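Local atomic coordinates of Exo-beta-1,4-mannosidase (Rhizomucor miehei, PDB entry 4LYP), a protein that probably removes terminal, non-reducing beta-linked mannose from mannosides by hydrolysis, as a fungal glycoside hydrolase family 5 beta-mannosidase with transglycosylation activity. Residues Y133-D136 with T137-R140; E82-I85 with K86-A89; G76-K79 with R80-L83; D207-Y210 with T211-R215. All coordinates share one frame; numbering follows the deposited sequence.

How side chains three to five residues apart organise a helix is illustrated here four times on the helical layer of a TIM barrel. Contacts 3 and 2 come first along the chain and overlap on helix 78-90, sharing Glu82 and Leu83, their centres about 9 Å apart. Contact 1 follows on helix 125-140, with its centre about 11 Å from each of them; Thr137 and Leu134 pack on Ile85, and Tyr133 meets Arg78. Contact 4 closes helix 197-213, its nearest atoms about 7 Å from contact 1. The first three thus lie on two neighbouring helices that pack together beside strand 95-99, whereas the fourth marks a helix end in another part of the outer helical layer.

Contact 1 (Y133-D136 with T137-R140)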
loop_
_atom_site.group_PDB
_atom_site.type_symbol
_atom_site.label_atom_id
_atom_site.label_comp_id
_atom_site.label_asym_id
_atom_site.label_seq_id
_atom_site.Cartn_x
_atom_site.Cartn_y
_atom_site.Cartn_z
ATOM N N TYR A 133 -10.780 -7.930 12.194
ATOM C CA TYR A 133 -11.130 -9.101 11.412
ATOM C C TYR A 133 -10.163 -9.313 10.246
ATOM O O TYR A 133 -9.802 -10.454 9.944
ATOM C CB TYR A 133 -12.565 -9.028 10.857
ATOM C CG TYR A 133 -13.609 -9.497 11.814
ATOM C CD1 TYR A 133 -13.840 -10.824 11.976
ATOM C CD2 TYR A 133 -14.304 -8.581 12.626
ATOM C CE1 TYR A 133 -14.817 -11.275 12.894
ATOM C CE2 TYR A 133 -15.261 -9.007 13.538
ATOM C CZ TYR A 133 -15.499 -10.344 13.685
ATOM O OH TYR A 133 -16.445 -10.801 14.556
ATOM N N LEU A 134 -9.727 -8.232 9.601
ATOM C CA LEU A 134 -8.711 -8.358 8.558
ATOM C C LEU A 134 -7.473 -9.064 9.065
ATOM O O LEU A 134 -7.004 -10.045 8.484
ATOM C CB LEU A 134 -8.417 -6.960 8.001
ATOM C CG LEU A 134 -7.227 -6.923 6.987
ATOM C CD1 LEU A 134 -7.539 -7.752 5.759
ATOM C CD2 LEU A 134 -6.997 -5.479 6.625
ATOM N N LEU A 135 -6.979 -8.613 10.219
ATOM C CA LEU A 135 -5.758 -9.158 10.754
ATOM C C LEU A 135 -5.952 -10.582 11.255
ATOM O O LEU A 135 -5.040 -11.399 11.142
ATOM C CB LEU A 135 -5.202 -8.270 11.870
ATOM C CG LEU A 135 -4.606 -6.946 11.364
ATOM C CD1 LEU A 135 -4.307 -5.969 12.501
ATOM C CD2 LEU A 135 -3.322 -7.208 10.569
ATOM N N ASP A 136 -7.142 -10.915 11.799
ATOM C CA ASP A 136 -7.396 -12.247 12.229
ATOM C C ASP A 136 -7.480 -13.221 11.040
ATOM O O ASP A 136 -6.959 -14.350 11.121
ATOM C CB ASP A 136 -8.685 -12.339 13.072
ATOM C CG ASP A 136 -8.874 -13.740 13.573
ATOM O OD1 ASP A 136 -8.092 -14.161 14.425
ATOM O OD2 ASP A 136 -9.799 -14.425 13.075
ATOM N N THR A 137 -8.082 -12.780 9.934
ATOM C CA THR A 137 -8.199 -13.616 8.760
ATOM C C THR A 137 -6.837 -13.819 8.128
ATOM O O THR A 137 -6.486 -14.926 7.695
ATOM C CB THR A 137 -9.211 -13.035 7.769
ATOM O OG1 THR A 137 -10.447 -12.742 8.466
ATOM C CG2 THR A 137 -9.481 -13.945 6.609
ATOM N N MET A 138 -6.035 -12.761 8.072
ATOM C CA MET A 138 -4.631 -12.872 7.583
ATOM C C MET A 138 -3.889 -13.908 8.431
ATOM O O MET A 138 -3.152 -14.732 7.890
ATOM C CB MET A 138 -3.967 -11.525 7.656
ATOM C CG MET A 138 -4.485 -10.615 6.544
ATOM S SD MET A 138 -3.755 -8.957 6.616
ATOM C CE MET A 138 -2.089 -9.391 6.146
ATOM N N ASP A 139 -4.044 -13.868 9.728
ATOM C CA ASP A 139 -3.388 -14.824 10.636
ATOM C C ASP A 139 -3.764 -16.272 10.216
ATOM O O ASP A 139 -2.901 -17.121 10.042
ATOM C CB ASP A 139 -3.907 -14.573 12.077
ATOM C CG ASP A 139 -3.128 -15.332 13.151
ATOM O OD1 ASP A 139 -2.187 -16.079 12.834
ATOM O OD2 ASP A 139 -3.447 -15.100 14.327
ATOM N N ARG A 140 -5.029 -16.533 9.951
ATOM C CA ARG A 140 -5.514 -17.858 9.569
ATOM C C ARG A 140 -4.886 -18.361 8.279
ATOM O O ARG A 140 -4.729 -19.543 8.089
ATOM C CB ARG A 140 -7.066 -17.740 9.529
ATOM C CG ARG A 140 -7.699 -17.743 10.981
ATOM C CD ARG A 140 -9.153 -17.262 11.052
ATOM N NE ARG A 140 -9.951 -17.567 12.256
ATOM C CZ ARG A 140 -10.668 -18.699 12.405
ATOM N NH1 ARG A 140 -10.575 -19.598 11.438
ATOM N NH2 ARG A 140 -11.473 -18.981 13.488
HETATM O O HOH W 1 -6.033 -15.757 14.889
HETATM O O HOH W 2 -11.815 -16.129 14.009
HETATM O O HOH W 3 -11.356 -13.932 10.859
#
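With CG swung anti to the backbone N (chi1 -177°), the carboxylate of Asp136 lies over the next turn of its helix, and Arg140, its CG beside its own backbone N and its chain extended from CG to NE, runs back to meet it. The salt bridge that results is loose: NE of Arg140 stands 3.3 Å from OD2 of Asp136, a weak hydrogen bond with an N-H...O angle of 133°. It belongs to one of two conformers of Arg140 and is doubtful to that extent. OD2 lies at the edge of the guanidinium, near its plane, but the carboxylate is turned 73° against it, so the two groups do not pair flat. Three waters extend the network. One donates to OD2 of Asp136 and, in this conformer, accepts weakly from NH2 of Arg140, a second links OD2 to OG1 of Thr137, and a third joins OD1 of Asp136 to OD2 of Asp139, bridging two like charges.

Thr137 shows a familiar helix habit. Its OG1 sits beside its own N and donates to the carbonyl O of Tyr133 at 2.8 Å, from above the carbonyl plane, while Thr137 N reaches that O from the opposite face; two donors therefore grip one acceptor. On the inward side, CG of Leu134 rests 4.0 Å from SD of Met138.

The two carboxylates have further partners, Asn220 for Asp136 and Lys222 for Asp139. Inward, in the usual TIM-barrel layering, Leu135 and Met138 lean on strand 144-148, Leu134 and Met138 on strand 95-99, and Thr137 and Leu134 pack against helix 78-90.

Contact 2 (E82-I85 with K86-A89)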
loop_
_atom_site.group_PDB
_atom_site.type_symbol
_atom_site.label_atom_id
_atom_site.label_comp_id
_atom_site.label_asym_id
_atom_site.label_seq_id
_atom_site.Cartn_x
_atom_site.Cartn_y
_atom_site.Cartn_z
ATOM N N GLU A 82 -13.400 -12.344 3.674
ATOM C CA GLU A 82 -12.864 -13.642 3.969
ATOM C C GLU A 82 -12.616 -14.464 2.702
ATOM O O GLU A 82 -11.565 -15.101 2.567
ATOM C CB GLU A 82 -13.800 -14.390 4.932
ATOM C CG GLU A 82 -13.773 -13.749 6.338
ATOM C CD GLU A 82 -14.983 -14.176 7.219
ATOM O OE1 GLU A 82 -14.985 -13.767 8.385
ATOM O OE2 GLU A 82 -15.974 -14.818 6.743
ATOM N N LEU A 83 -13.508 -14.375 1.725
ATOM C CA LEU A 83 -13.325 -15.063 0.462
ATOM C C LEU A 83 -12.141 -14.495 -0.332
ATOM O O LEU A 83 -11.374 -15.232 -0.923
ATOM C CB LEU A 83 -14.620 -14.975 -0.355
ATOM C CG LEU A 83 -14.560 -15.570 -1.762
ATOM C CD1 LEU A 83 -14.146 -17.014 -1.840
ATOM C CD2 LEU A 83 -15.873 -15.281 -2.503
ATOM N N GLU A 84 -11.994 -13.172 -0.320
ATOM C CA GLU A 84 -10.920 -12.542 -1.087
ATOM C C GLU A 84 -9.569 -12.874 -0.451
ATOM O O GLU A 84 -8.580 -13.096 -1.188
ATOM C CB GLU A 84 -11.154 -11.049 -1.117
ATOM C CG GLU A 84 -12.350 -10.720 -2.063
ATOM C CD GLU A 84 -12.715 -9.266 -2.172
ATOM O OE1 GLU A 84 -12.125 -8.383 -1.475
ATOM O OE2 GLU A 84 -13.571 -8.978 -3.039
ATOM N N ILE A 85 -9.479 -12.927 0.882
ATOM C CA ILE A 85 -8.237 -13.406 1.534
ATOM C C ILE A 85 -7.917 -14.838 1.141
ATOM O O ILE A 85 -6.788 -15.166 0.807
ATOM C CB ILE A 85 -8.299 -13.265 3.103
ATOM C CG1 ILE A 85 -8.563 -11.855 3.558
ATOM C CG2 ILE A 85 -6.993 -13.791 3.676
ATOM C CD1 ILE A 85 -7.555 -10.854 3.094
ATOM N N LYS A 86 -8.952 -15.699 1.180
ATOM C CA LYS A 86 -8.766 -17.098 0.739
ATOM C C LYS A 86 -8.308 -17.139 -0.713
ATOM O O LYS A 86 -7.325 -17.891 -1.065
ATOM C CB LYS A 86 -10.091 -17.821 0.918
ATOM C CG LYS A 86 -10.009 -19.321 0.500
ATOM C CD LYS A 86 -11.378 -19.996 0.840
ATOM C CE LYS A 86 -11.300 -21.467 0.478
ATOM N NZ LYS A 86 -11.410 -21.755 -0.955
ATOM N N GLN A 87 -8.863 -16.335 -1.616
ATOM C CA GLN A 87 -8.413 -16.308 -2.990
ATOM C C GLN A 87 -6.961 -15.906 -3.101
ATOM O O GLN A 87 -6.157 -16.468 -3.874
ATOM C CB GLN A 87 -9.250 -15.318 -3.865
ATOM C CG GLN A 87 -10.672 -15.756 -4.063
ATOM C CD GLN A 87 -11.544 -14.654 -4.626
ATOM O OE1 GLN A 87 -11.195 -13.443 -4.636
ATOM N NE2 GLN A 87 -12.740 -15.017 -5.073
ATOM N N MET A 88 -6.562 -14.896 -2.316
ATOM C CA MET A 88 -5.182 -14.444 -2.349
ATOM C C MET A 88 -4.265 -15.524 -1.785
ATOM O O MET A 88 -3.175 -15.765 -2.352
ATOM C CB MET A 88 -5.049 -13.086 -1.615
ATOM C CG MET A 88 -5.606 -11.965 -2.454
ATOM S SD MET A 88 -5.257 -10.328 -1.754
ATOM C CE MET A 88 -6.360 -10.304 -0.316
ATOM N N ALA A 89 -4.665 -16.242 -0.773
ATOM C CA ALA A 89 -3.857 -17.345 -0.242
ATOM C C ALA A 89 -3.688 -18.405 -1.312
ATOM O O ALA A 89 -2.591 -18.936 -1.525
ATOM C CB ALA A 89 -4.516 -17.954 0.969
#
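Leu83 and Gln87, one turn apart, cross at a slant, with the branch of the leucine set against the nitrogen end of the amide: CG of Leu83 lies 3.8 Å from NE2 of Gln87, and both methyls are only slightly farther off. The other end of the same amide faces Glu84, where OE1 of Gln87 comes within 3.9 Å of CG of Glu84. Here the flat groups are nearly aligned, the carboxylate and amide planes being 26° apart, although the contact is one of van der Waals touch. Gln87 reaches both neighbours because its CG stands beside the backbone N (chi1 -68°) and the chain beyond it is extended, carrying the amide back along the preceding turn.

The polar ends are fixed from outside. Tyr392 and Glu395 bond to OE1 and NE2 of Gln87, respectively, which sets the rotation of the amide, while the carboxylate of buried Glu84 is gripped by Tyr62, Arg80 and the backbone N of Glu395. Helix 78-90 is one of the outer helices of the TIM barrel, and these bonds tie this face to the C-terminal ends of strands 53-61 and 386-394 and the residues just after them.

Another face is apolar. Ile85 and Met88 also slant across one another, meeting methyl to methyl, with CD1 of Ile85, in the conformer described, 3.7 Å from CE of Met88. The bend at chi3 of Met88 (-72°) turns CE back toward the isoleucine. Both side chains reach Leu96 of strand 95-99. Lys86 leads away to a salt bridge with Glu90.

Contact 3 (G76-K79 with R80-L83); sequences GDRK and RMEL
Asp77 and Arg80 meet at the start of helix 78-90, where Asp77 occupies the N-cap. OD1 of Asp77 accepts from the backbone N of Arg80 in a weak capping bond of 3.3 Å, fairly straight at 156°, while the carbonyl O of Asp77 takes Met81 N in the first turn. The carboxylate is close to the arginine's aliphatic root, with CG of Asp77 3.4 Å from CB of Arg80. The two side chains cross at about a right angle, carboxylate and guanidinium planes 79° apart, and the charges are bridged by water rather than touching: one molecule donates to OD2 of Asp77 and accepts from NH1 of Arg80, lying in the guanidinium plane at its edge.

One turn further, the carboxylate of Glu82 slants across the methylenes of Arg78, with OE1 of Glu82 3.6 Å from CG of Arg78. Because the arginine chain bends at chi3 (-63°), its guanidinium turns elsewhere, and NE of Arg78 remains 5.3 Å from OE1 of Glu82.

Outer partners explain both departures. Arg78 gives NE to the carbonyl of Gly69 and makes a cation-pi contact with Tyr133 of helix 125-140. The backbone of Asp77 bonds to that of Leu68 in helix 65-69, and buried Met81 packs between these two helices. Arg80, whose NE turns to Glu84, is held at its far end by the carbonyl O of Trp409, which accepts from NH2.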
loop_
_atom_site.group_PDB
_atom_site.type_symbol
_atom_site.label_atom_id
_atom_site.label_comp_id
_atom_site.label_asym_id
_atom_site.label_seq_id
_atom_site.Cartn_x
_atom_site.Cartn_y
_atom_site.Cartn_z
ATOM N N GLY A 76 -19.449 -2.828 5.594
ATOM C CA GLY A 76 -18.569 -3.954 5.214
ATOM C C GLY A 76 -19.286 -5.024 4.482
ATOM O O GLY A 76 -20.497 -5.044 4.277
ATOM N N ASP A 77 -18.506 -6.041 4.102
ATOM C CA ASP A 77 -19.015 -7.298 3.549
ATOM C C ASP A 77 -18.008 -8.348 3.990
ATOM O O ASP A 77 -17.096 -8.740 3.237
ATOM C CB ASP A 77 -19.212 -7.202 2.024
ATOM C CG ASP A 77 -19.821 -8.433 1.438
ATOM O OD1 ASP A 77 -19.936 -9.464 2.154
ATOM O OD2 ASP A 77 -20.190 -8.343 0.259
ATOM N N ARG A 78 -18.163 -8.806 5.244
ATOM C CA ARG A 78 -17.075 -9.568 5.892
ATOM C C ARG A 78 -16.899 -10.917 5.203
ATOM O O ARG A 78 -15.777 -11.391 5.065
ATOM C CB ARG A 78 -17.403 -9.688 7.366
ATOM C CG ARG A 78 -16.305 -10.383 8.129
ATOM C CD ARG A 78 -16.618 -10.459 9.654
ATOM N NE ARG A 78 -16.667 -9.089 10.138
ATOM C CZ ARG A 78 -17.457 -8.694 11.157
ATOM N NH1 ARG A 78 -18.256 -9.551 11.823
ATOM N NH2 ARG A 78 -17.520 -7.411 11.501
ATOM N N LYS A 79 -17.979 -11.571 4.786
ATOM C CA LYS A 79 -17.837 -12.850 4.087
ATOM C C LYS A 79 -17.083 -12.636 2.776
ATOM O O LYS A 79 -16.315 -13.515 2.347
ATOM C CB LYS A 79 -19.200 -13.466 3.816
ATOM C CG LYS A 79 -19.847 -13.847 5.120
ATOM C CD LYS A 79 -21.075 -14.740 4.860
ATOM C CE LYS A 79 -22.361 -14.027 4.461
ATOM N NZ LYS A 79 -23.330 -15.089 4.033
ATOM N N ARG A 80 -17.323 -11.519 2.079
ATOM C CA ARG A 80 -16.555 -11.232 0.880
ATOM C C ARG A 80 -15.065 -11.008 1.208
ATOM O O ARG A 80 -14.198 -11.539 0.538
ATOM C CB ARG A 80 -17.126 -9.997 0.182
ATOM C CG ARG A 80 -16.232 -9.462 -0.907
ATOM C CD ARG A 80 -16.837 -8.229 -1.586
ATOM N NE ARG A 80 -15.874 -7.507 -2.356
ATOM C CZ ARG A 80 -16.066 -6.297 -2.828
ATOM N NH1 ARG A 80 -17.251 -5.718 -2.812
ATOM N NH2 ARG A 80 -15.054 -5.675 -3.379
ATOM N N MET A 81 -14.773 -10.297 2.303
ATOM C CA MET A 81 -13.379 -10.122 2.737
ATOM C C MET A 81 -12.731 -11.458 2.940
ATOM O O MET A 81 -11.620 -11.730 2.490
ATOM C CB MET A 81 -13.332 -9.266 3.995
ATOM C CG MET A 81 -11.890 -8.986 4.476
ATOM S SD MET A 81 -11.252 -10.232 5.636
ATOM C CE MET A 81 -12.098 -9.798 7.133
ATOM N N GLU A 82 -13.400 -12.344 3.674
ATOM C CA GLU A 82 -12.864 -13.642 3.969
ATOM C C GLU A 82 -12.616 -14.464 2.702
ATOM O O GLU A 82 -11.565 -15.101 2.567
ATOM C CB GLU A 82 -13.800 -14.390 4.932
ATOM C CG GLU A 82 -13.773 -13.749 6.338
ATOM C CD GLU A 82 -14.983 -14.176 7.219
ATOM O OE1 GLU A 82 -14.985 -13.767 8.385
ATOM O OE2 GLU A 82 -15.974 -14.818 6.743
ATOM N N LEU A 83 -13.508 -14.375 1.725
ATOM C CA LEU A 83 -13.325 -15.063 0.462
ATOM C C LEU A 83 -12.141 -14.495 -0.332
ATOM O O LEU A 83 -11.374 -15.232 -0.923
ATOM C CB LEU A 83 -14.620 -14.975 -0.355
ATOM C CG LEU A 83 -14.560 -15.570 -1.762
ATOM C CD1 LEU A 83 -14.146 -17.014 -1.840
ATOM C CD2 LEU A 83 -15.873 -15.281 -2.503
HETATM O O HOH W 4 -19.813 -6.372 -1.521
#

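Contact 4 (D207-Y210 with T211-R215); sequences DHIY and TVQNR
The C-terminal end of helix 197-213 is closed by Tyr210 and Asn214, the latter being the first residue to leave helical geometry. Asn214 holds the last turn twice: its backbone N and its side-chain ND2 both donate to the carbonyl O of Tyr210, the ND2 bond being 2.9 Å long and straight at 164°, with the acceptor in the amide plane. The same nitrogen lies 3.3 Å above the plane of the Tyr210 ring, over its centre, and amide and ring are inclined by only 25°. Tyr210 presents that face because its CG is anti to the backbone N (chi1 177°), which sends the ring outward from the helix and leaning toward its C-terminal end, beside Asn214.

A second doubly used carbonyl lies a turn earlier, where OG1 and N of Thr211 reach the O of Asp207 from opposite faces, OG1 at 2.9 Å. Inward, as befits a helix of the outer layer of the TIM barrel, the CG2 methyl of Val212 sits over one face of the His208 imidazole, 3.3 Å from CE1. That ring is held in place by Tyr123 at ND1 and the carbonyl of Ala100 at NE2. Ile209 and Gln213 run side by side, pointing the same way, with CG2 of Ile209 3.8 Å from OE1 of Gln213; Ile209 packs on helix 244-257, and Gln213 bonds to the carbonyl of Ile254 there. Past the helix end, Arg215 turns to Asp132 and Glu125 of helix 125-140.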
loop_
_atom_site.group_PDB
_atom_site.type_symbol
_atom_site.label_atom_id
_atom_site.label_comp_id
_atom_site.label_asym_id
_atom_site.label_seq_id
_atom_site.Cartn_x
_atom_site.Cartn_y
_atom_site.Cartn_z
ATOM N N ASP A 207 -1.176 10.559 17.950
ATOM C CA ASP A 207 -2.268 10.013 18.705
ATOM C C ASP A 207 -2.912 8.841 17.972
ATOM O O ASP A 207 -3.287 7.819 18.591
ATOM C CB ASP A 207 -3.364 11.075 18.973
ATOM C CG ASP A 207 -2.925 12.170 19.909
ATOM O OD1 ASP A 207 -1.945 12.011 20.660
ATOM O OD2 ASP A 207 -3.621 13.218 19.950
ATOM N N HIS A 208 -3.089 8.961 16.648
ATOM C CA HIS A 208 -3.617 7.830 15.885
ATOM C C HIS A 208 -2.680 6.637 15.895
ATOM O O HIS A 208 -3.110 5.488 16.067
ATOM C CB HIS A 208 -3.940 8.273 14.446
ATOM C CG HIS A 208 -4.417 7.149 13.616
ATOM N ND1 HIS A 208 -5.597 6.502 13.903
ATOM C CD2 HIS A 208 -3.802 6.449 12.553
ATOM C CE1 HIS A 208 -5.727 5.496 13.024
ATOM N NE2 HIS A 208 -4.647 5.463 12.192
ATOM N N ILE A 209 -1.344 6.893 15.691
ATOM C CA ILE A 209 -0.400 5.812 15.702
ATOM C C ILE A 209 -0.429 5.067 17.008
ATOM O O ILE A 209 -0.482 3.807 17.035
ATOM C CB ILE A 209 1.038 6.330 15.404
ATOM C CG1 ILE A 209 1.098 6.939 14.004
ATOM C CG2 ILE A 209 2.051 5.254 15.616
ATOM C CD1 ILE A 209 2.408 7.672 13.732
ATOM N N TYR A 210 -0.485 5.788 18.141
ATOM C CA TYR A 210 -0.550 5.141 19.440
ATOM C C TYR A 210 -1.796 4.284 19.526
ATOM O O TYR A 210 -1.741 3.148 20.046
ATOM C CB TYR A 210 -0.577 6.246 20.538
ATOM C CG TYR A 210 -0.714 5.650 21.927
ATOM C CD1 TYR A 210 -1.973 5.332 22.460
ATOM C CD2 TYR A 210 0.408 5.326 22.685
ATOM C CE1 TYR A 210 -2.076 4.729 23.724
ATOM C CE2 TYR A 210 0.309 4.730 23.923
ATOM C CZ TYR A 210 -0.921 4.397 24.393
ATOM O OH TYR A 210 -0.961 3.825 25.650
ATOM N N THR A 211 -2.929 4.816 19.037
ATOM C CA THR A 211 -4.196 4.109 19.197
ATOM C C THR A 211 -4.141 2.801 18.380
ATOM O O THR A 211 -4.581 1.759 18.876
ATOM C CB THR A 211 -5.328 4.982 18.699
ATOM O OG1 THR A 211 -5.422 6.145 19.514
ATOM C CG2 THR A 211 -6.657 4.232 18.792
ATOM N N VAL A 212 -3.587 2.811 17.170
ATOM C CA VAL A 212 -3.498 1.565 16.393
ATOM C C VAL A 212 -2.497 0.617 16.988
ATOM O O VAL A 212 -2.778 -0.600 17.130
ATOM C CB VAL A 212 -3.208 1.851 14.906
ATOM C CG1 VAL A 212 -3.187 0.576 14.110
ATOM C CG2 VAL A 212 -4.251 2.809 14.329
ATOM N N GLN A 213 -1.325 1.080 17.392
ATOM C CA GLN A 213 -0.319 0.170 17.940
ATOM C C GLN A 213 -0.794 -0.506 19.214
ATOM O O GLN A 213 -0.402 -1.628 19.533
ATOM C CB GLN A 213 1.004 0.885 18.174
ATOM C CG GLN A 213 1.695 1.293 16.873
ATOM C CD GLN A 213 3.079 1.888 17.128
ATOM O OE1 GLN A 213 3.298 2.668 18.045
ATOM N NE2 GLN A 213 4.037 1.474 16.332
ATOM N N ASN A 214 -1.664 0.200 20.002
ATOM C CA ASN A 214 -2.186 -0.364 21.268
ATOM C C ASN A 214 -3.549 -0.971 21.158
ATOM O O ASN A 214 -4.146 -1.369 22.159
ATOM C CB ASN A 214 -2.118 0.748 22.309
ATOM C CG ASN A 214 -0.682 0.975 22.699
ATOM O OD1 ASN A 214 -0.131 0.239 23.541
ATOM N ND2 ASN A 214 -0.021 1.912 22.034
ATOM N N ARG A 215 -4.088 -1.129 19.949
ATOM C CA ARG A 215 -5.429 -1.723 19.780
ATOM C C ARG A 215 -5.393 -3.179 20.266
ATOM O O ARG A 215 -4.504 -3.938 19.873
ATOM C CB ARG A 215 -5.742 -1.681 18.251
ATOM C CG ARG A 215 -7.058 -2.452 17.868
ATOM C CD ARG A 215 -8.314 -1.783 18.451
ATOM N NE ARG A 215 -9.476 -2.487 17.911
ATOM C CZ ARG A 215 -10.721 -2.010 18.026
ATOM N NH1 ARG A 215 -10.957 -0.831 18.652
ATOM N NH2 ARG A 215 -11.719 -2.667 17.465
#